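Glutathione S-transferase (Cupriavidus metallidurans, PDB 4MK3) binds a sulfinic acid derivative of glutathione and probably acts as a glutathione transferase, joining glutathione to electrophilic substrates. Local coordinates at residues Tyr175-Leu186 with Phe208-Phe218. Residues are numbered along the deposited sequence; the frame is centred on the assembly and turned at random.
Sequences YTLADVAVGCAL and FQEKIEKRQSF
Helix 177-186 crosses helix 208-212 at 105° with their axes 10.1 Å apart, and the two backbones come nearest, CA to CA, at Gly-183 and Gln-209. The crossing is a worked example of how a glycine admits bulky neighbours: with no side chain at Gly-183, Phe-218 and Ile-212 CD1 come close to the helix backbone. Phe-208 enters as a knob among Asp-179, Val-182, Gly-183 and Leu-186, its ring carried into the hole by a CG anti to the backbone N (chi1 166°). Val-182 CG1 meets Phe-208 CE1 obliquely at 3.7 Å, while Gly-183 N lies at the ring's edge. Phe-218 likewise presents its edge, CE2 being 3.7 Å from Gly-183 C. Next to Phe-208 in sequence, a bend at chi2 swings the amide of Gln-209 to the helix, where NE2 donates to Gly-183 O at 3.1 Å; its buried OE1 has no polar partner and rests against Leu-186 CD1. At the start of the helix, where Thr-176 and Asp-179 form a capping box, the guanidinium of Arg-215 lies flat over one face of Tyr-175, a cation-pi stack with Arg-215 CZ 3.6 Å from the ring centroid and the planes 18° apart. Replacing Tyr-175 with an alanine would probably leave the guanidinium without its aromatic platform and Ile-212 CD1 without the ring edge beside it. Glu-43 of helix 32-44 forms a salt bridge with Arg-215 and accepts from Ser-217, tying this all-helical C-terminal region to the N-terminal thioredoxin-like domain, while helices 106-134 and 143-164 pack against Val-182.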
loop_
_atom_site.group_PDB
_atom_site.type_symbol
_atom_site.label_atom_id
_atom_site.label_comp_id
_atom_site.label_asym_id
_atom_site.label_seq_id
_atom_site.Cartn_x
_atom_site.Cartn_y
_atom_site.Cartn_z
ATOM N N TYR A 175 0.751 11.343 -19.797
ATOM C CA TYR A 175 1.609 10.608 -18.870
ATOM C C TYR A 175 1.309 11.030 -17.436
ATOM O O TYR A 175 1.252 12.225 -17.134
ATOM C CB TYR A 175 3.039 10.962 -19.219
ATOM C CG TYR A 175 4.177 10.348 -18.419
ATOM C CD1 TYR A 175 4.597 9.050 -18.631
ATOM C CD2 TYR A 175 4.879 11.116 -17.519
ATOM C CE1 TYR A 175 5.668 8.531 -17.946
ATOM C CE2 TYR A 175 5.956 10.601 -16.828
ATOM C CZ TYR A 175 6.346 9.312 -17.062
ATOM O OH TYR A 175 7.444 8.801 -16.420
ATOM N N THR A 176 1.102 10.032 -16.587
ATOM C CA THR A 176 0.782 10.246 -15.179
ATOM C C THR A 176 1.542 9.252 -14.312
ATOM O O THR A 176 2.281 8.388 -14.783
ATOM C CB THR A 176 -0.729 10.026 -14.900
ATOM O OG1 THR A 176 -1.050 8.640 -15.077
ATOM C CG2 THR A 176 -1.618 10.900 -15.784
ATOM N N LEU A 177 1.323 9.383 -13.009
ATOM C CA LEU A 177 1.877 8.426 -12.066
ATOM C C LEU A 177 1.463 6.993 -12.383
ATOM O O LEU A 177 2.182 6.053 -12.042
ATOM C CB LEU A 177 1.435 8.820 -10.653
ATOM C CG LEU A 177 1.890 7.923 -9.493
ATOM C CD1 LEU A 177 3.404 7.867 -9.389
ATOM C CD2 LEU A 177 1.292 8.432 -8.182
ATOM N N ALA A 178 0.306 6.795 -13.029
ATOM C CA ALA A 178 -0.071 5.460 -13.442
ATOM C C ALA A 178 0.994 4.821 -14.325
ATOM O O ALA A 178 1.391 3.658 -14.124
ATOM C CB ALA A 178 -1.417 5.496 -14.175
ATOM N N ASP A 179 1.447 5.587 -15.312
ATOM C CA ASP A 179 2.474 5.104 -16.226
ATOM C C ASP A 179 3.787 4.860 -15.528
ATOM O O ASP A 179 4.458 3.852 -15.784
ATOM C CB ASP A 179 2.621 6.127 -17.351
ATOM C CG ASP A 179 1.311 6.390 -18.021
ATOM O OD1 ASP A 179 0.807 5.483 -18.739
ATOM O OD2 ASP A 179 0.752 7.483 -17.789
ATOM N N VAL A 180 4.184 5.785 -14.657
ATOM C CA VAL A 180 5.409 5.588 -13.877
ATOM C C VAL A 180 5.366 4.250 -13.134
ATOM O O VAL A 180 6.307 3.459 -13.197
ATOM C CB VAL A 180 5.606 6.736 -12.871
ATOM C CG1 VAL A 180 6.825 6.498 -11.999
ATOM C CG2 VAL A 180 5.738 8.065 -13.566
ATOM N N ALA A 181 4.266 4.018 -12.441
ATOM C CA ALA A 181 4.127 2.845 -11.589
ATOM C C ALA A 181 4.155 1.565 -12.432
ATOM O O ALA A 181 4.857 0.601 -12.111
ATOM C CB ALA A 181 2.873 2.961 -10.764
ATOM N N VAL A 182 3.399 1.545 -13.521
ATOM C CA VAL A 182 3.368 0.389 -14.412
ATOM C C VAL A 182 4.734 0.136 -15.037
ATOM O O VAL A 182 5.222 -0.993 -15.045
ATOM C CB VAL A 182 2.266 0.548 -15.490
ATOM C CG1 VAL A 182 2.390 -0.542 -16.550
ATOM C CG2 VAL A 182 0.881 0.524 -14.836
ATOM N N GLY A 183 5.405 1.197 -15.482
ATOM C CA GLY A 183 6.720 1.062 -16.061
ATOM C C GLY A 183 7.730 0.463 -15.103
ATOM O O GLY A 183 8.591 -0.345 -15.467
ATOM N N CYS A 184 7.663 0.902 -13.852
ATOM C CA CYS A 184 8.544 0.365 -12.820
ATOM C C CYS A 184 8.286 -1.116 -12.541
ATOM O O CYS A 184 9.236 -1.903 -12.332
ATOM C CB CYS A 184 8.430 1.179 -11.533
ATOM S SG CYS A 184 9.238 2.824 -11.657
ATOM N N ALA A 185 7.013 -1.501 -12.576
ATOM C CA ALA A 185 6.617 -2.882 -12.341
ATOM C C ALA A 185 7.101 -3.774 -13.483
ATOM O O ALA A 185 7.675 -4.838 -13.244
ATOM C CB ALA A 185 5.100 -2.989 -12.134
ATOM N N LEU A 186 6.852 -3.364 -14.718
ATOM C CA LEU A 186 7.236 -4.192 -15.847
ATOM C C LEU A 186 8.749 -4.331 -15.952
ATOM O O LEU A 186 9.267 -5.415 -16.187
ATOM C CB LEU A 186 6.660 -3.626 -17.136
ATOM C CG LEU A 186 5.142 -3.597 -17.265
ATOM C CD1 LEU A 186 4.755 -2.931 -18.573
ATOM C CD2 LEU A 186 4.590 -5.023 -17.159
ATOM N N PHE A 208 4.176 0.064 -24.839
ATOM C CA PHE A 208 4.221 1.002 -23.722
ATOM C C PHE A 208 5.605 1.053 -23.117
ATOM O O PHE A 208 6.155 2.131 -22.909
ATOM C CB PHE A 208 3.173 0.582 -22.683
ATOM C CG PHE A 208 3.330 1.237 -21.341
ATOM C CD1 PHE A 208 4.137 0.674 -20.367
ATOM C CD2 PHE A 208 2.642 2.392 -21.050
ATOM C CE1 PHE A 208 4.267 1.256 -19.137
ATOM C CE2 PHE A 208 2.802 3.003 -19.794
ATOM C CZ PHE A 208 3.610 2.430 -18.861
ATOM N N GLN A 209 6.181 -0.113 -22.839
ATOM C CA GLN A 209 7.450 -0.133 -22.124
ATOM C C GLN A 209 8.586 0.397 -22.990
ATOM O O GLN A 209 9.501 1.071 -22.500
ATOM C CB GLN A 209 7.766 -1.542 -21.610
ATOM C CG GLN A 209 8.878 -1.544 -20.556
ATOM C CD GLN A 209 8.461 -0.917 -19.243
ATOM O OE1 GLN A 209 7.293 -0.649 -19.005
ATOM N NE2 GLN A 209 9.430 -0.650 -18.388
ATOM N N GLU A 210 8.531 0.105 -24.279
ATOM C CA GLU A 210 9.545 0.590 -25.210
ATOM C C GLU A 210 9.575 2.109 -25.230
ATOM O O GLU A 210 10.640 2.724 -25.328
ATOM C CB GLU A 210 9.282 0.035 -26.608
ATOM C CG GLU A 210 9.638 -1.438 -26.744
ATOM C CD GLU A 210 9.593 -1.925 -28.180
ATOM O OE1 GLU A 210 9.873 -3.122 -28.407
ATOM O OE2 GLU A 210 9.288 -1.109 -29.077
ATOM N N LYS A 211 8.408 2.718 -25.103
ATOM C CA LYS A 211 8.312 4.170 -25.066
ATOM C C LYS A 211 8.774 4.736 -23.724
ATOM O O LYS A 211 9.571 5.674 -23.656
ATOM C CB LYS A 211 6.867 4.574 -25.330
ATOM C CG LYS A 211 6.632 6.044 -25.315
ATOM C CD LYS A 211 5.260 6.365 -25.891
ATOM C CE LYS A 211 4.138 5.764 -25.060
ATOM N NZ LYS A 211 2.853 6.400 -25.462
ATOM N N ILE A 212 8.268 4.180 -22.633
ATOM C CA ILE A 212 8.530 4.782 -21.349
ATOM C C ILE A 212 10.016 4.681 -21.005
ATOM O O ILE A 212 10.569 5.577 -20.345
ATOM C CB ILE A 212 7.616 4.210 -20.253
ATOM C CG1 ILE A 212 7.450 5.246 -19.124
ATOM C CG2 ILE A 212 8.139 2.880 -19.765
ATOM C CD1 ILE A 212 6.445 4.813 -18.097
ATOM N N GLU A 213 10.693 3.629 -21.466
ATOM C CA GLU A 213 12.087 3.433 -21.089
ATOM C C GLU A 213 13.015 4.404 -21.825
ATOM O O GLU A 213 14.201 4.486 -21.509
ATOM C CB GLU A 213 12.518 1.989 -21.313
ATOM C CG GLU A 213 12.682 1.630 -22.765
ATOM C CD GLU A 213 12.851 0.146 -22.993
ATOM O OE1 GLU A 213 12.745 -0.642 -22.025
ATOM O OE2 GLU A 213 13.086 -0.229 -24.153
ATOM N N LYS A 214 12.482 5.139 -22.792
ATOM C CA LYS A 214 13.226 6.201 -23.451
ATOM C C LYS A 214 13.166 7.530 -22.705
ATOM O O LYS A 214 13.881 8.472 -23.063
ATOM C CB LYS A 214 12.705 6.392 -24.866
ATOM C CG LYS A 214 13.055 5.266 -25.789
ATOM C CD LYS A 214 12.365 5.465 -27.133
ATOM C CE LYS A 214 12.663 4.337 -28.092
ATOM N NZ LYS A 214 11.986 4.581 -29.391
ATOM N N ARG A 215 12.323 7.620 -21.675
ATOM C CA ARG A 215 12.264 8.843 -20.882
ATOM C C ARG A 215 13.523 8.951 -20.037
ATOM O O ARG A 215 14.020 7.958 -19.519
ATOM C CB ARG A 215 11.030 8.858 -19.982
ATOM C CG ARG A 215 9.710 8.926 -20.775
ATOM C CD ARG A 215 8.530 9.088 -19.855
ATOM N NE ARG A 215 8.440 10.421 -19.282
ATOM C CZ ARG A 215 7.772 11.439 -19.813
ATOM N NH1 ARG A 215 7.123 11.283 -20.977
ATOM N NH2 ARG A 215 7.738 12.611 -19.192
ATOM N N GLN A 216 14.010 10.174 -19.903
ATOM C CA GLN A 216 15.237 10.436 -19.154
ATOM C C GLN A 216 15.152 9.868 -17.726
ATOM O O GLN A 216 16.134 9.319 -17.200
ATOM C CB GLN A 216 15.514 11.934 -19.093
ATOM C CG GLN A 216 16.936 12.227 -18.624
ATOM C CD GLN A 216 17.954 11.732 -19.615
ATOM O OE1 GLN A 216 17.893 12.068 -20.805
ATOM N NE2 GLN A 216 18.888 10.909 -19.156
ATOM N N SER A 217 14.004 10.019 -17.091
ATOM C CA SER A 217 13.826 9.549 -15.730
ATOM C C SER A 217 14.027 8.040 -15.592
ATOM O O SER A 217 14.532 7.563 -14.578
ATOM C CB SER A 217 12.443 9.948 -15.248
ATOM O OG SER A 217 11.472 9.345 -16.103
ATOM N N PHE A 218 13.592 7.280 -16.587
ATOM C CA PHE A 218 13.832 5.845 -16.603
ATOM C C PHE A 218 15.283 5.514 -16.938
ATOM O O PHE A 218 15.907 4.673 -16.281
ATOM C CB PHE A 218 12.842 5.139 -17.550
ATOM C CG PHE A 218 11.510 4.844 -16.891
ATOM C CD1 PHE A 218 10.580 5.838 -16.713
ATOM C CD2 PHE A 218 11.242 3.583 -16.400
ATOM C CE1 PHE A 218 9.368 5.571 -16.079
ATOM C CE2 PHE A 218 10.039 3.306 -15.753
ATOM C CZ PHE A 218 9.114 4.315 -15.589
#